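Local coordinates for 3-methyladenine dna-glycosylase (Archaeoglobus fulgidus, PDB 2JHN), which is a DNA glycosylase of the helix-hairpin-helix (HhH-GPD) superfamily that also carries a TATA-box-binding-protein-like domain, at residues L200-L212 with A223-V235. The protein carries 1 engineered substitution. Sequence-based numbering, arbitrary orientation. Where two conformers were deposited one is given.
Sequences LKEWGEEEAYEYL and AELVLSIALGKNV. Engineered in segment 223-235: Ile229 (natural residue Met).
Lys233 bends at chi2 (-61°) and then runs extended, a shape that carries NZ to the backbone oxygen of Lys201; Leu227, with CG anti to its own carbonyl carbon, directs both methyls at helix 205-212. Lys233 NZ donates a hydrogen bond to Lys201 O (2.9 Å), with a C=O...N angle of 156°. A long, flexible chain suits this reach, and its CB also rests on Glu205 CG. Leu227 is a knob in the hole formed by Glu205, Ala208, Tyr209 and Leu212: CD2 lies 3.8 Å from Ala208 CB, where a small residue leaves room, while CD1 sits at the Tyr209 ring edge. Helices 205-212 and 223-229, whose directions differ by 134°, are the two arms of the helix-hairpin-helix motif; a sodium ion is bound at the hairpin by Thr213, at the end of the first helix, with Phe215 and Ile218. Near that turn Leu212 CB meets Ala223 CB at 3.9 Å, the short alanine permitting close approach, and Leu212 CD1 packs on Val226 CG1. At the other end, Leu231 spreads its methyls, CD1 to Leu200 CG and CD2 to the aliphatic CG of Lys201, whose ammonium pairs with Glu78. One water, 2.8 Å from Glu205 OE2, donates to that carboxylate and accepts from Asn234 N.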
loop_
_atom_site.group_PDB
_atom_site.type_symbol
_atom_site.label_atom_id
_atom_site.label_comp_id
_atom_site.label_asym_id
_atom_site.label_seq_id
_atom_site.Cartn_x
_atom_site.Cartn_y
_atom_site.Cartn_z
ATOM N N LEU A 200 0.724 16.173 1.865
ATOM C CA LEU A 200 -0.628 15.712 2.195
ATOM C C LEU A 200 -0.608 14.711 3.346
ATOM O O LEU A 200 -1.561 14.638 4.118
ATOM C CB LEU A 200 -1.308 15.103 0.950
ATOM C CG LEU A 200 -2.829 14.930 0.984
ATOM C CD1 LEU A 200 -3.563 16.283 1.091
ATOM C CD2 LEU A 200 -3.291 14.135 -0.259
ATOM N N LYS A 201 0.481 13.949 3.448
ATOM C CA LYS A 201 0.679 13.014 4.563
ATOM C C LYS A 201 0.554 13.632 5.944
ATOM O O LYS A 201 0.157 12.968 6.886
ATOM C CB LYS A 201 2.055 12.369 4.482
ATOM C CG LYS A 201 2.079 11.157 3.648
ATOM C CD LYS A 201 3.420 10.494 3.731
ATOM C CE LYS A 201 3.351 9.298 4.626
ATOM N NZ LYS A 201 4.708 8.710 4.700
ATOM N N GLU A 202 0.940 14.897 6.066
ATOM C CA GLU A 202 0.983 15.583 7.358
ATOM C C GLU A 202 -0.254 16.422 7.633
ATOM O O GLU A 202 -0.331 17.069 8.688
ATOM C CB GLU A 202 2.182 16.518 7.392
ATOM C CG GLU A 202 3.390 16.053 6.642
ATOM C CD GLU A 202 4.386 15.380 7.547
ATOM O OE1 GLU A 202 5.313 16.076 8.015
ATOM O OE2 GLU A 202 4.229 14.167 7.803
ATOM N N TRP A 203 -1.192 16.456 6.674
ATOM C CA TRP A 203 -2.466 17.155 6.853
ATOM C C TRP A 203 -3.368 16.354 7.768
ATOM O O TRP A 203 -3.198 15.145 7.926
ATOM C CB TRP A 203 -3.207 17.337 5.525
ATOM C CG TRP A 203 -2.708 18.395 4.568
ATOM C CD1 TRP A 203 -1.431 18.849 4.413
ATOM C CD2 TRP A 203 -3.500 19.089 3.603
ATOM N NE1 TRP A 203 -1.383 19.801 3.413
ATOM C CE2 TRP A 203 -2.641 19.964 2.901
ATOM C CE3 TRP A 203 -4.859 19.056 3.258
ATOM C CZ2 TRP A 203 -3.100 20.798 1.868
ATOM C CZ3 TRP A 203 -5.315 19.900 2.250
ATOM C CH2 TRP A 203 -4.432 20.744 1.555
ATOM N N GLY A 204 -4.351 17.020 8.355
ATOM C CA GLY A 204 -5.375 16.325 9.133
ATOM C C GLY A 204 -6.257 15.509 8.198
ATOM O O GLY A 204 -6.328 15.817 7.000
ATOM N N GLU A 205 -6.920 14.491 8.758
ATOM C CA GLU A 205 -7.869 13.609 8.044
ATOM C C GLU A 205 -8.944 14.355 7.297
ATOM O O GLU A 205 -9.155 14.112 6.113
ATOM C CB GLU A 205 -8.569 12.642 9.021
ATOM C CG GLU A 205 -7.705 11.569 9.603
ATOM C CD GLU A 205 -8.322 10.910 10.844
ATOM O OE1 GLU A 205 -9.579 10.767 10.932
ATOM O OE2 GLU A 205 -7.527 10.525 11.732
ATOM N N GLU A 206 -9.653 15.252 7.987
ATOM C CA GLU A 206 -10.777 15.934 7.367
ATOM C C GLU A 206 -10.352 16.882 6.248
ATOM O O GLU A 206 -11.003 16.914 5.207
ATOM C CB GLU A 206 -11.692 16.618 8.401
ATOM C CG GLU A 206 -12.567 15.600 9.191
ATOM C CD GLU A 206 -13.516 16.263 10.188
ATOM O OE1 GLU A 206 -14.113 17.313 9.865
ATOM O OE2 GLU A 206 -13.669 15.721 11.303
ATOM N N GLU A 207 -9.267 17.629 6.469
ATOM C CA GLU A 207 -8.678 18.510 5.444
ATOM C C GLU A 207 -8.188 17.711 4.210
ATOM O O GLU A 207 -8.380 18.125 3.053
ATOM C CB GLU A 207 -7.485 19.283 6.039
ATOM C CG GLU A 207 -7.810 20.276 7.209
ATOM C CD GLU A 207 -7.977 19.622 8.596
ATOM O OE1 GLU A 207 -7.846 18.382 8.753
ATOM O OE2 GLU A 207 -8.267 20.375 9.555
ATOM N N ALA A 208 -7.513 16.596 4.472
ATOM C CA ALA A 208 -7.034 15.720 3.393
ATOM C C ALA A 208 -8.221 15.108 2.636
ATOM O O ALA A 208 -8.195 15.063 1.412
ATOM C CB ALA A 208 -6.092 14.659 3.945
ATOM N N TYR A 209 -9.265 14.683 3.358
ATOM C CA TYR A 209 -10.487 14.154 2.725
ATOM C C TYR A 209 -11.131 15.179 1.784
ATOM O O TYR A 209 -11.515 14.856 0.663
ATOM C CB TYR A 209 -11.520 13.699 3.788
ATOM C CG TYR A 209 -12.747 13.086 3.157
ATOM C CD1 TYR A 209 -12.772 11.736 2.799
ATOM C CD2 TYR A 209 -13.893 13.866 2.873
ATOM C CE1 TYR A 209 -13.924 11.157 2.187
ATOM C CE2 TYR A 209 -15.030 13.290 2.269
ATOM C CZ TYR A 209 -15.038 11.940 1.926
ATOM O OH TYR A 209 -16.166 11.380 1.321
ATOM N N GLU A 210 -11.240 16.424 2.233
ATOM C CA GLU A 210 -11.868 17.456 1.404
ATOM C C GLU A 210 -11.000 17.830 0.205
ATOM O O GLU A 210 -11.518 18.149 -0.856
ATOM C CB GLU A 210 -12.221 18.694 2.237
ATOM C CG GLU A 210 -13.377 18.476 3.197
ATOM C CD GLU A 210 -14.702 18.190 2.486
ATOM O OE1 GLU A 210 -14.997 18.867 1.474
ATOM O OE2 GLU A 210 -15.454 17.305 2.951
ATOM N N TYR A 211 -9.681 17.763 0.360
ATOM C CA TYR A 211 -8.793 17.991 -0.771
ATOM C C TYR A 211 -8.953 16.886 -1.823
ATOM O O TYR A 211 -9.177 17.170 -3.016
ATOM C CB TYR A 211 -7.352 18.124 -0.314
ATOM C CG TYR A 211 -6.345 18.201 -1.443
ATOM C CD1 TYR A 211 -6.164 19.382 -2.165
ATOM C CD2 TYR A 211 -5.570 17.083 -1.784
ATOM C CE1 TYR A 211 -5.223 19.452 -3.223
ATOM C CE2 TYR A 211 -4.640 17.123 -2.813
ATOM C CZ TYR A 211 -4.472 18.322 -3.535
ATOM O OH TYR A 211 -3.532 18.377 -4.532
ATOM N N LEU A 212 -8.880 15.631 -1.381
ATOM C CA LEU A 212 -8.977 14.513 -2.333
ATOM C C LEU A 212 -10.315 14.541 -3.076
ATOM O O LEU A 212 -10.344 14.470 -4.291
ATOM C CB LEU A 212 -8.746 13.162 -1.632
ATOM C CG LEU A 212 -7.297 13.031 -1.139
ATOM C CD1 LEU A 212 -7.221 11.932 -0.082
ATOM C CD2 LEU A 212 -6.396 12.725 -2.338
ATOM N N ALA A 223 -11.059 8.314 -1.690
ATOM C CA ALA A 223 -10.421 9.245 -0.744
ATOM C C ALA A 223 -10.061 8.484 0.560
ATOM O O ALA A 223 -8.926 8.607 1.091
ATOM C CB ALA A 223 -11.329 10.486 -0.479
ATOM N N GLU A 224 -11.006 7.689 1.057
ATOM C CA GLU A 224 -10.760 6.902 2.289
ATOM C C GLU A 224 -9.700 5.824 2.095
ATOM O O GLU A 224 -8.889 5.588 3.013
ATOM C CB GLU A 224 -12.049 6.321 2.876
ATOM C CG GLU A 224 -13.028 7.428 3.319
ATOM C CD GLU A 224 -14.287 6.900 3.962
ATOM O OE1 GLU A 224 -14.599 5.687 3.786
ATOM O OE2 GLU A 224 -14.944 7.720 4.670
ATOM N N LEU A 225 -9.694 5.185 0.935
ATOM C CA LEU A 225 -8.623 4.213 0.610
ATOM C C LEU A 225 -7.245 4.920 0.606
ATOM O O LEU A 225 -6.296 4.457 1.243
ATOM C CB LEU A 225 -8.902 3.537 -0.738
ATOM C CG LEU A 225 -8.090 2.318 -1.139
ATOM C CD1 LEU A 225 -8.407 1.188 -0.130
ATOM C CD2 LEU A 225 -8.527 1.928 -2.576
ATOM N N VAL A 226 -7.155 6.069 -0.055
ATOM C CA VAL A 226 -5.882 6.852 -0.056
ATOM C C VAL A 226 -5.464 7.195 1.363
ATOM O O VAL A 226 -4.312 6.972 1.744
ATOM C CB VAL A 226 -5.992 8.119 -0.916
ATOM C CG1 VAL A 226 -4.809 9.103 -0.631
ATOM C CG2 VAL A 226 -6.049 7.731 -2.415
ATOM N N LEU A 227 -6.402 7.736 2.146
ATOM C CA LEU A 227 -6.126 8.147 3.502
ATOM C C LEU A 227 -5.491 7.008 4.327
ATOM O O LEU A 227 -4.518 7.220 5.033
ATOM C CB LEU A 227 -7.407 8.651 4.185
ATOM C CG LEU A 227 -7.663 10.152 3.864
ATOM C CD1 LEU A 227 -9.111 10.511 4.087
ATOM C CD2 LEU A 227 -6.779 10.998 4.772
ATOM N N SER A 228 -6.039 5.821 4.196
ATOM C CA SER A 228 -5.567 4.673 4.994
ATOM C C SER A 228 -4.315 4.020 4.394
ATOM O O SER A 228 -3.306 3.830 5.100
ATOM C CB SER A 228 -6.689 3.648 5.153
ATOM O OG SER A 228 -7.276 3.298 3.916
ATOM N N ILE A 229 -4.377 3.675 3.120
ATOM C CA ILE A 229 -3.304 2.871 2.506
ATOM C C ILE A 229 -2.096 3.658 2.001
ATOM O O ILE A 229 -1.012 3.066 1.854
ATOM C CB ILE A 229 -3.819 1.826 1.439
ATOM C CG1 ILE A 229 -4.080 2.472 0.073
ATOM C CG2 ILE A 229 -5.047 1.036 1.973
ATOM C CD1 ILE A 229 -4.377 1.452 -1.099
ATOM N N ALA A 230 -2.267 4.958 1.743
ATOM C CA ALA A 230 -1.189 5.833 1.258
ATOM C C ALA A 230 -0.716 6.864 2.291
ATOM O O ALA A 230 0.494 7.140 2.383
ATOM C CB ALA A 230 -1.592 6.532 -0.056
ATOM N N LEU A 231 -1.647 7.405 3.071
ATOM C CA LEU A 231 -1.389 8.491 4.001
ATOM C C LEU A 231 -1.139 8.015 5.424
ATOM O O LEU A 231 -0.699 8.796 6.266
ATOM C CB LEU A 231 -2.528 9.543 3.965
ATOM C CG LEU A 231 -2.734 10.259 2.632
ATOM C CD1 LEU A 231 -3.543 11.528 2.774
ATOM C CD2 LEU A 231 -1.373 10.556 1.955
ATOM N N GLY A 232 -1.418 6.744 5.692
ATOM C CA GLY A 232 -1.235 6.178 7.044
ATOM C C GLY A 232 -2.205 6.671 8.131
ATOM O O GLY A 232 -1.911 6.555 9.337
ATOM N N LYS A 233 -3.364 7.188 7.722
ATOM C CA LYS A 233 -4.379 7.692 8.666
ATOM C C LYS A 233 -5.407 6.644 9.019
ATOM O O LYS A 233 -5.746 5.779 8.199
ATOM C CB LYS A 233 -5.103 8.930 8.129
ATOM C CG LYS A 233 -4.201 10.081 7.655
ATOM C CD LYS A 233 -3.320 10.656 8.735
ATOM C CE LYS A 233 -2.682 11.941 8.258
ATOM N NZ LYS A 233 -1.561 12.334 9.125
ATOM N N ASN A 234 -5.926 6.744 10.237
ATOM C CA ASN A 234 -6.893 5.784 10.730
ATOM C C ASN A 234 -8.310 6.107 10.230
ATOM O O ASN A 234 -9.208 6.484 11.007
ATOM C CB ASN A 234 -6.834 5.714 12.252
ATOM C CG ASN A 234 -7.573 4.505 12.805
ATOM O OD1 ASN A 234 -7.597 3.448 12.172
ATOM N ND2 ASN A 234 -8.184 4.660 13.974
ATOM N N VAL A 235 -8.492 5.974 8.919
ATOM C CA VAL A 235 -9.758 6.224 8.267
ATOM C C VAL A 235 -10.157 4.884 7.661
ATOM O O VAL A 235 -9.358 4.235 6.977
ATOM C CB VAL A 235 -9.610 7.343 7.211
ATOM C CG1 VAL A 235 -10.856 7.494 6.373
ATOM C CG2 VAL A 235 -9.260 8.673 7.913
HETATM O O HOH W 1 -5.240 8.981 11.848
#